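Side-chain contact in N-acetylgalactosaminyltransferase 7 (Homo sapiens, PDB 6IWR), which belongs to the polypeptide GalNAc transferase family, joining a GT-A glycosyltransferase domain to a ricin-type beta-trefoil lectin domain: residues F113-V118 / D241-V246. Numbering follows the deposited sequence.
Sequences FGFNMV and DAHCEV
With chi1 at -51°, CG of Phe115 stands anti to its own carbonyl carbon and beside the backbone N, and this projects the phenyl ring across to His243, whose CB bond points back toward Phe115. The two side chains cross at roughly a right angle, and the rings bridge a backbone gap in which the CA of Phe115 and the CA of His243 lie 9.8 Å apart.

The pair is T-shaped: the ring centroids are 5.3 Å apart and the planes are inclined at 65°. Phe115 supplies the edge and His243 the face. CE2 of Phe115 approaches ND1 of His243 at 3.9 Å, while CZ of Phe115 lies 4.0 Å from CG of His243, offset toward the rim of the imidazole. Only 77 Å² is buried between the segments, consistent with a contact made by this one pair of rings. The carbonyl O of Phe113, at the end of helix 103-113, lies 4.2 Å above one face of the phenyl ring.

Ile381 of strand 376-382 touches both aromatic side chains, and Tyr278 and Arg383 also pack on Phe115. The ring of His380 also meets that of His243.

Asp241 and His243 frame the Asp-X-His motif of this family, just after strand 236-240, and the His243 side chain lies about 3 Å from the manganese ion. The bond between His243 NE2 and Asp241 OD2, 2.5 Å long with an angle of only 122°, is weak and doubtful; OD2 of Asp241 is also hydrogen-bonded to NE2 of His380.

Phe115 meets the imidazole face with aromatic C-H edge atoms, CE2 and CZ, and no hydrogen bond links the two segments. His243 ND1 has its hydrogen-bond partner elsewhere, so this edge-to-face packing is consistent with limiting rotation of an imidazole that lies near manganese.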
loop_
_atom_site.group_PDB
_atom_site.type_symbol
_atom_site.label_atom_id
_atom_site.label_comp_id
_atom_site.label_asym_id
_atom_site.label_seq_id
_atom_site.Cartn_x
_atom_site.Cartn_y
_atom_site.Cartn_z
ATOM N N PHE A 113 14.269 -9.977 -6.382
ATOM C CA PHE A 113 13.834 -11.269 -5.845
ATOM C C PHE A 113 12.708 -11.211 -4.814
ATOM O O PHE A 113 12.030 -12.224 -4.615
ATOM C CB PHE A 113 15.021 -12.012 -5.205
ATOM C CG PHE A 113 16.135 -12.288 -6.161
ATOM C CD1 PHE A 113 16.106 -13.417 -6.966
ATOM C CD2 PHE A 113 17.205 -11.420 -6.264
ATOM C CE1 PHE A 113 17.109 -13.675 -7.861
ATOM C CE2 PHE A 113 18.213 -11.668 -7.164
ATOM C CZ PHE A 113 18.162 -12.796 -7.971
ATOM N N GLY A 114 12.483 -10.081 -4.156
ATOM C CA GLY A 114 11.535 -10.076 -3.066
ATOM C C GLY A 114 12.113 -10.501 -1.738
ATOM O O GLY A 114 11.424 -10.397 -0.718
ATOM N N PHE A 115 13.350 -10.977 -1.716
ATOM C CA PHE A 115 14.076 -11.238 -0.487
ATOM C C PHE A 115 15.335 -10.385 -0.454
ATOM O O PHE A 115 15.845 -9.937 -1.482
ATOM C CB PHE A 115 14.455 -12.711 -0.359
ATOM C CG PHE A 115 13.313 -13.637 -0.572
ATOM C CD1 PHE A 115 12.136 -13.477 0.146
ATOM C CD2 PHE A 115 13.402 -14.672 -1.495
ATOM C CE1 PHE A 115 11.065 -14.338 -0.027
ATOM C CE2 PHE A 115 12.317 -15.537 -1.691
ATOM C CZ PHE A 115 11.151 -15.366 -0.945
ATOM N N ASN A 116 15.805 -10.131 0.758
ATOM C CA ASN A 116 17.086 -9.480 0.988
ATOM C C ASN A 116 18.166 -10.468 0.585
ATOM O O ASN A 116 18.633 -11.257 1.404
ATOM C CB ASN A 116 17.205 -9.097 2.453
ATOM C CG ASN A 116 18.415 -8.276 2.743
ATOM O OD1 ASN A 116 18.431 -7.522 3.725
ATOM N ND2 ASN A 116 19.441 -8.389 1.895
ATOM N N MET A 117 18.586 -10.435 -0.681
ATOM C CA MET A 117 19.564 -11.428 -1.108
ATOM C C MET A 117 20.978 -11.085 -0.660
ATOM O O MET A 117 21.821 -11.988 -0.563
ATOM C CB MET A 117 19.538 -11.612 -2.613
ATOM C CG MET A 117 18.331 -12.380 -3.095
ATOM S SD MET A 117 18.235 -14.108 -2.557
ATOM C CE MET A 117 19.874 -14.666 -3.011
ATOM N N VAL A 118 21.279 -9.806 -0.396
ATOM C CA VAL A 118 22.613 -9.515 0.111
ATOM C C VAL A 118 22.791 -10.164 1.474
ATOM O O VAL A 118 23.825 -10.787 1.749
ATOM C CB VAL A 118 22.895 -7.997 0.136
ATOM C CG1 VAL A 118 21.924 -7.237 -0.753
ATOM C CG2 VAL A 118 22.915 -7.440 1.556
ATOM N N ASP A 241 8.748 -25.561 -1.215
ATOM C CA ASP A 241 9.021 -24.272 -1.871
ATOM C C ASP A 241 10.527 -24.166 -2.147
ATOM O O ASP A 241 11.346 -24.827 -1.510
ATOM C CB ASP A 241 8.554 -23.067 -0.996
ATOM C CG ASP A 241 7.249 -22.362 -1.514
ATOM O OD1 ASP A 241 6.385 -23.124 -2.011
ATOM O OD2 ASP A 241 7.078 -21.074 -1.405
ATOM N N ALA A 242 10.907 -23.319 -3.101
ATOM C CA ALA A 242 12.338 -23.169 -3.346
ATOM C C ALA A 242 13.021 -22.225 -2.350
ATOM O O ALA A 242 14.195 -21.886 -2.531
ATOM C CB ALA A 242 12.585 -22.704 -4.780
ATOM N N HIS A 243 12.331 -21.810 -1.291
ATOM C CA HIS A 243 12.884 -20.928 -0.272
ATOM C C HIS A 243 12.475 -21.462 1.107
ATOM O O HIS A 243 11.758 -20.820 1.875
ATOM C CB HIS A 243 12.426 -19.480 -0.499
ATOM C CG HIS A 243 11.063 -19.368 -1.123
ATOM N ND1 HIS A 243 10.875 -19.046 -2.447
ATOM C CD2 HIS A 243 9.824 -19.579 -0.606
ATOM C CE1 HIS A 243 9.579 -19.051 -2.716
ATOM N NE2 HIS A 243 8.918 -19.371 -1.615
ATOM N N CYS A 244 12.955 -22.668 1.426
ATOM C CA CYS A 244 12.628 -23.350 2.673
ATOM C C CYS A 244 13.891 -23.806 3.399
ATOM O O CYS A 244 14.943 -24.032 2.789
ATOM C CB CYS A 244 11.726 -24.566 2.414
ATOM S SG CYS A 244 10.162 -24.101 1.717
ATOM N N GLU A 245 13.759 -23.957 4.723
ATOM C CA GLU A 245 14.800 -24.549 5.568
ATOM C C GLU A 245 14.127 -25.538 6.510
ATOM O O GLU A 245 13.372 -25.157 7.414
ATOM C CB GLU A 245 15.591 -23.494 6.347
ATOM C CG GLU A 245 16.530 -22.693 5.479
ATOM C CD GLU A 245 17.282 -21.613 6.254
ATOM O OE1 GLU A 245 18.091 -21.963 7.139
ATOM O OE2 GLU A 245 17.057 -20.411 5.988
ATOM N N VAL A 246 14.396 -26.784 6.296
ATOM C CA VAL A 246 13.743 -27.861 7.023
ATOM C C VAL A 246 14.331 -27.976 8.429
ATOM O O VAL A 246 15.553 -27.875 8.617
ATOM C CB VAL A 246 13.944 -29.142 6.199
ATOM C CG1 VAL A 246 15.108 -29.940 6.745
ATOM C CG2 VAL A 246 12.663 -29.927 6.091
#